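Local coordinates for protein putative fimbriae assembly chaperone (Salmonella typhimurium, PDB 2CO7) that probably acts as a periplasmic chaperone of the PapD family, SafB, assisting the folding and assembly of fimbrial subunits, at residues P139-E150 with H198-D208. Sequence-based numbering, arbitrary orientation.
Sequences PEDVAGNLRWVE and HGDIEWRVITD
Trp-148 and Trp-203 meet obliquely in the middle of the interface, their planes 47° apart, with NE1 of Trp-148 lying over one face of the Trp-203 six-membered ring, nearer its rim than its centre, 3.3 Å from CH2 of Trp-203. With chi1 at 66°, the Trp-203 indole is tucked in over its own main chain, and it runs alongside Trp-148 with the two side chains pointing opposite ways. One face of the Trp-148 six-membered ring receives a CH-pi contact from Ile-201, whose CG2 stands almost exactly on the ring normal, 3.7 Å from the centroid. The edge of Trp-203 meets the carbonyl O of Ala-143 in the ring plane, while CD1 of Leu-146 approaches NE1 of Trp-203 at 3.8 Å.

Toward the helical turn 139-142, Val-205 divides its methyls: CG1 touches CB of Ala-143 and CG2 touches CB of Glu-140. At the other end, the extended side chain of Glu-150 brings OE2 over one face of the His-198 imidazole, toward its rim, 3.0 Å from CD2 of His-198, with carboxylate and ring planes 74° apart. Gly-199 N gives Glu-150 OE2 a long, weak hydrogen bond (3.5 Å), whereas Glu-150 OE1 lies 2.9 Å from Gly-199 O, an approach of two acceptors that is probably unfavourable if the carboxylate is charged.

Farther out, Tyr-218 meets the Trp-148 ring and Phe-216 that of Trp-203; Asp-208 salt-bridges Arg-131. Strands 147-150 and 201-205 belong to different sheets, so Trp-148, Ile-201 and Trp-203 contribute to the sandwich core of the immunoglobulin-like C-terminal domain of a PapD-type chaperone.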
loop_
_atom_site.group_PDB
_atom_site.type_symbol
_atom_site.label_atom_id
_atom_site.label_comp_id
_atom_site.label_asym_id
_atom_site.label_seq_id
_atom_site.Cartn_x
_atom_site.Cartn_y
_atom_site.Cartn_z
ATOM N N PRO B 139 16.393 13.860 -5.023
ATOM C CA PRO B 139 15.517 13.993 -6.213
ATOM C C PRO B 139 15.084 15.447 -6.420
ATOM O O PRO B 139 15.129 15.940 -7.546
ATOM C CB PRO B 139 14.327 13.067 -5.878
ATOM C CG PRO B 139 15.022 11.938 -4.998
ATOM C CD PRO B 139 15.939 12.791 -4.108
ATOM N N GLU B 140 14.703 16.156 -5.351
ATOM C CA GLU B 140 14.142 17.485 -5.563
ATOM C C GLU B 140 15.165 18.484 -6.117
ATOM O O GLU B 140 14.777 19.418 -6.816
ATOM C CB GLU B 140 13.410 18.002 -4.322
ATOM C CG GLU B 140 14.301 18.477 -3.196
ATOM C CD GLU B 140 13.534 18.940 -1.942
ATOM O OE1 GLU B 140 12.357 19.367 -2.027
ATOM O OE2 GLU B 140 14.150 18.912 -0.857
ATOM N N ASP B 141 16.455 18.248 -5.859
ATOM C CA ASP B 141 17.531 19.030 -6.444
ATOM C C ASP B 141 17.519 19.027 -7.968
ATOM O O ASP B 141 17.926 20.001 -8.572
ATOM C CB ASP B 141 18.875 18.506 -5.962
ATOM C CG ASP B 141 19.130 18.785 -4.496
ATOM O OD1 ASP B 141 20.023 18.096 -3.926
ATOM O OD2 ASP B 141 18.463 19.705 -3.920
ATOM N N VAL B 142 17.080 17.910 -8.556
ATOM C CA VAL B 142 17.126 17.689 -10.017
ATOM C C VAL B 142 15.758 17.431 -10.645
ATOM O O VAL B 142 15.687 17.061 -11.834
ATOM C CB VAL B 142 18.158 16.559 -10.443
ATOM C CG1 VAL B 142 19.611 17.010 -10.147
ATOM C CG2 VAL B 142 17.891 15.223 -9.748
ATOM N N ALA B 143 14.679 17.617 -9.880
ATOM C CA ALA B 143 13.311 17.301 -10.352
ATOM C C ALA B 143 12.823 18.229 -11.478
ATOM O O ALA B 143 11.911 17.864 -12.242
ATOM C CB ALA B 143 12.305 17.285 -9.184
ATOM N N GLY B 144 13.449 19.403 -11.602
ATOM C CA GLY B 144 13.221 20.315 -12.726
ATOM C C GLY B 144 13.802 19.790 -14.035
ATOM O O GLY B 144 13.660 20.434 -15.085
ATOM N N ASN B 145 14.464 18.630 -13.991
ATOM C CA ASN B 145 14.990 18.037 -15.222
ATOM C C ASN B 145 14.099 17.014 -15.871
ATOM O O ASN B 145 14.461 16.460 -16.906
ATOM C CB ASN B 145 16.381 17.495 -15.010
ATOM C CG ASN B 145 17.372 18.597 -14.790
ATOM O OD1 ASN B 145 17.099 19.772 -15.089
ATOM N ND2 ASN B 145 18.523 18.246 -14.270
ATOM N N LEU B 146 12.922 16.808 -15.280
ATOM C CA LEU B 146 11.903 15.945 -15.867
ATOM C C LEU B 146 11.472 16.559 -17.180
ATOM O O LEU B 146 11.366 17.771 -17.267
ATOM C CB LEU B 146 10.699 15.799 -14.933
ATOM C CG LEU B 146 11.019 15.120 -13.596
ATOM C CD1 LEU B 146 9.751 14.677 -12.889
ATOM C CD2 LEU B 146 11.937 13.930 -13.805
ATOM N N ARG B 147 11.281 15.730 -18.202
ATOM C CA ARG B 147 10.839 16.205 -19.526
ATOM C C ARG B 147 9.434 15.661 -19.768
ATOM O O ARG B 147 9.181 14.490 -19.522
ATOM C CB ARG B 147 11.807 15.724 -20.617
ATOM C CG ARG B 147 11.480 16.303 -21.987
ATOM C CD ARG B 147 12.618 16.199 -22.980
ATOM N NE ARG B 147 12.394 15.050 -23.842
ATOM C CZ ARG B 147 12.038 15.088 -25.121
ATOM N NH1 ARG B 147 11.887 16.236 -25.782
ATOM N NH2 ARG B 147 11.864 13.939 -25.757
ATOM N N TRP B 148 8.530 16.506 -20.250
ATOM C CA TRP B 148 7.142 16.129 -20.459
ATOM C C TRP B 148 6.805 16.250 -21.924
ATOM O O TRP B 148 7.259 17.175 -22.631
ATOM C CB TRP B 148 6.194 16.982 -19.583
ATOM C CG TRP B 148 6.484 16.903 -18.073
ATOM C CD1 TRP B 148 7.487 17.548 -17.389
ATOM C CD2 TRP B 148 5.752 16.151 -17.088
ATOM N NE1 TRP B 148 7.424 17.236 -16.050
ATOM C CE2 TRP B 148 6.369 16.383 -15.836
ATOM C CE3 TRP B 148 4.624 15.309 -17.144
ATOM C CZ2 TRP B 148 5.893 15.816 -14.643
ATOM C CZ3 TRP B 148 4.154 14.744 -15.960
ATOM C CH2 TRP B 148 4.803 14.984 -14.730
ATOM N N VAL B 149 6.024 15.297 -22.408
ATOM C CA VAL B 149 5.597 15.296 -23.792
ATOM C C VAL B 149 4.105 15.009 -23.739
ATOM O O VAL B 149 3.674 14.111 -23.017
ATOM C CB VAL B 149 6.354 14.219 -24.613
ATOM C CG1 VAL B 149 5.979 14.288 -26.086
ATOM C CG2 VAL B 149 7.853 14.377 -24.450
ATOM N N GLU B 150 3.321 15.797 -24.467
ATOM C CA GLU B 150 1.875 15.565 -24.576
ATOM C C GLU B 150 1.534 15.285 -26.028
ATOM O O GLU B 150 1.829 16.103 -26.888
ATOM C CB GLU B 150 1.072 16.783 -24.086
ATOM C CG GLU B 150 1.452 17.253 -22.673
ATOM C CD GLU B 150 0.694 18.500 -22.224
ATOM O OE1 GLU B 150 0.939 18.966 -21.100
ATOM O OE2 GLU B 150 -0.140 19.010 -22.987
ATOM N N HIS B 198 -4.661 19.607 -21.262
ATOM C CA HIS B 198 -3.582 20.217 -22.034
ATOM C C HIS B 198 -3.036 21.494 -21.394
ATOM O O HIS B 198 -3.732 22.167 -20.631
ATOM C CB HIS B 198 -4.046 20.508 -23.458
ATOM C CG HIS B 198 -2.975 20.319 -24.488
ATOM N ND1 HIS B 198 -2.411 21.369 -25.180
ATOM C CD2 HIS B 198 -2.367 19.196 -24.945
ATOM C CE1 HIS B 198 -1.507 20.903 -26.026
ATOM N NE2 HIS B 198 -1.458 19.587 -25.898
ATOM N N GLY B 199 -1.773 21.804 -21.691
ATOM C CA GLY B 199 -1.147 23.036 -21.219
ATOM C C GLY B 199 0.034 22.804 -20.292
ATOM O O GLY B 199 0.661 21.730 -20.303
ATOM N N ASP B 200 0.347 23.806 -19.481
ATOM C CA ASP B 200 1.548 23.725 -18.643
ATOM C C ASP B 200 1.402 22.701 -17.517
ATOM O O ASP B 200 0.322 22.499 -16.971
ATOM C CB ASP B 200 1.956 25.114 -18.144
ATOM C CG ASP B 200 2.292 26.082 -19.300
ATOM O OD1 ASP B 200 2.654 25.634 -20.413
ATOM O OD2 ASP B 200 2.169 27.305 -19.106
ATOM N N ILE B 201 2.496 22.018 -17.204
ATOM C CA ILE B 201 2.463 21.006 -16.181
ATOM C C ILE B 201 3.045 21.602 -14.926
ATOM O O ILE B 201 4.015 22.364 -14.983
ATOM C CB ILE B 201 3.262 19.770 -16.613
ATOM C CG1 ILE B 201 2.724 19.274 -17.953
ATOM C CG2 ILE B 201 3.180 18.653 -15.558
ATOM C CD1 ILE B 201 3.810 18.894 -18.916
ATOM N N GLU B 202 2.438 21.264 -13.794
ATOM C CA GLU B 202 2.978 21.612 -12.488
ATOM C C GLU B 202 3.024 20.346 -11.649
ATOM O O GLU B 202 2.110 19.527 -11.717
ATOM C CB GLU B 202 2.131 22.690 -11.795
ATOM C CG GLU B 202 2.610 23.018 -10.366
ATOM C CD GLU B 202 1.777 24.079 -9.645
ATOM O OE1 GLU B 202 1.184 24.939 -10.328
ATOM O OE2 GLU B 202 1.712 24.052 -8.386
ATOM N N TRP B 203 4.088 20.183 -10.870
ATOM C CA TRP B 203 4.221 19.018 -10.018
ATOM C C TRP B 203 5.062 19.314 -8.806
ATOM O O TRP B 203 5.752 20.338 -8.752
ATOM C CB TRP B 203 4.828 17.824 -10.787
ATOM C CG TRP B 203 6.270 18.008 -11.231
ATOM C CD1 TRP B 203 7.384 17.481 -10.640
ATOM C CD2 TRP B 203 6.732 18.749 -12.373
ATOM N NE1 TRP B 203 8.516 17.865 -11.342
ATOM C CE2 TRP B 203 8.143 18.626 -12.415
ATOM C CE3 TRP B 203 6.089 19.490 -13.374
ATOM C CZ2 TRP B 203 8.925 19.244 -13.414
ATOM C CZ3 TRP B 203 6.853 20.101 -14.353
ATOM C CH2 TRP B 203 8.269 19.969 -14.362
ATOM N N ARG B 204 4.971 18.408 -7.839
ATOM C CA ARG B 204 5.840 18.399 -6.677
ATOM C C ARG B 204 6.388 16.978 -6.543
ATOM O O ARG B 204 5.901 16.053 -7.198
ATOM C CB ARG B 204 5.076 18.800 -5.420
ATOM C CG ARG B 204 4.572 20.247 -5.403
ATOM C CD ARG B 204 3.542 20.396 -4.320
ATOM N NE ARG B 204 2.826 21.667 -4.353
ATOM C CZ ARG B 204 3.111 22.714 -3.582
ATOM N NH1 ARG B 204 4.133 22.666 -2.733
ATOM N NH2 ARG B 204 2.384 23.830 -3.683
ATOM N N VAL B 205 7.435 16.825 -5.756
ATOM C CA VAL B 205 7.895 15.493 -5.423
ATOM C C VAL B 205 7.753 15.290 -3.923
ATOM O O VAL B 205 7.850 16.214 -3.152
ATOM C CB VAL B 205 9.344 15.164 -5.905
ATOM C CG1 VAL B 205 9.434 15.249 -7.480
ATOM C CG2 VAL B 205 10.370 16.066 -5.241
ATOM N N ILE B 206 7.510 14.052 -3.528
ATOM C CA ILE B 206 7.534 13.730 -2.118
ATOM C C ILE B 206 9.030 13.603 -1.764
ATOM O O ILE B 206 9.774 12.854 -2.425
ATOM C CB ILE B 206 6.784 12.432 -1.814
ATOM C CG1 ILE B 206 5.323 12.504 -2.315
ATOM C CG2 ILE B 206 6.797 12.159 -0.276
ATOM C CD1 ILE B 206 4.594 11.165 -2.132
ATOM N N THR B 207 9.466 14.388 -0.778
ATOM C CA THR B 207 10.891 14.445 -0.401
ATOM C C THR B 207 11.334 13.213 0.380
ATOM O O THR B 207 10.498 12.379 0.769
ATOM C CB THR B 207 11.235 15.712 0.453
ATOM O OG1 THR B 207 10.810 15.530 1.826
ATOM C CG2 THR B 207 10.596 16.977 -0.149
ATOM N N ASP B 208 12.647 13.100 0.633
ATOM C CA ASP B 208 13.180 12.061 1.503
ATOM C C ASP B 208 12.573 12.035 2.901
ATOM O O ASP B 208 12.643 11.012 3.591
ATOM C CB ASP B 208 14.706 12.180 1.607
ATOM C CG ASP B 208 15.413 11.969 0.275
ATOM O OD1 ASP B 208 16.482 12.584 0.093
ATOM O OD2 ASP B 208 14.953 11.178 -0.580
#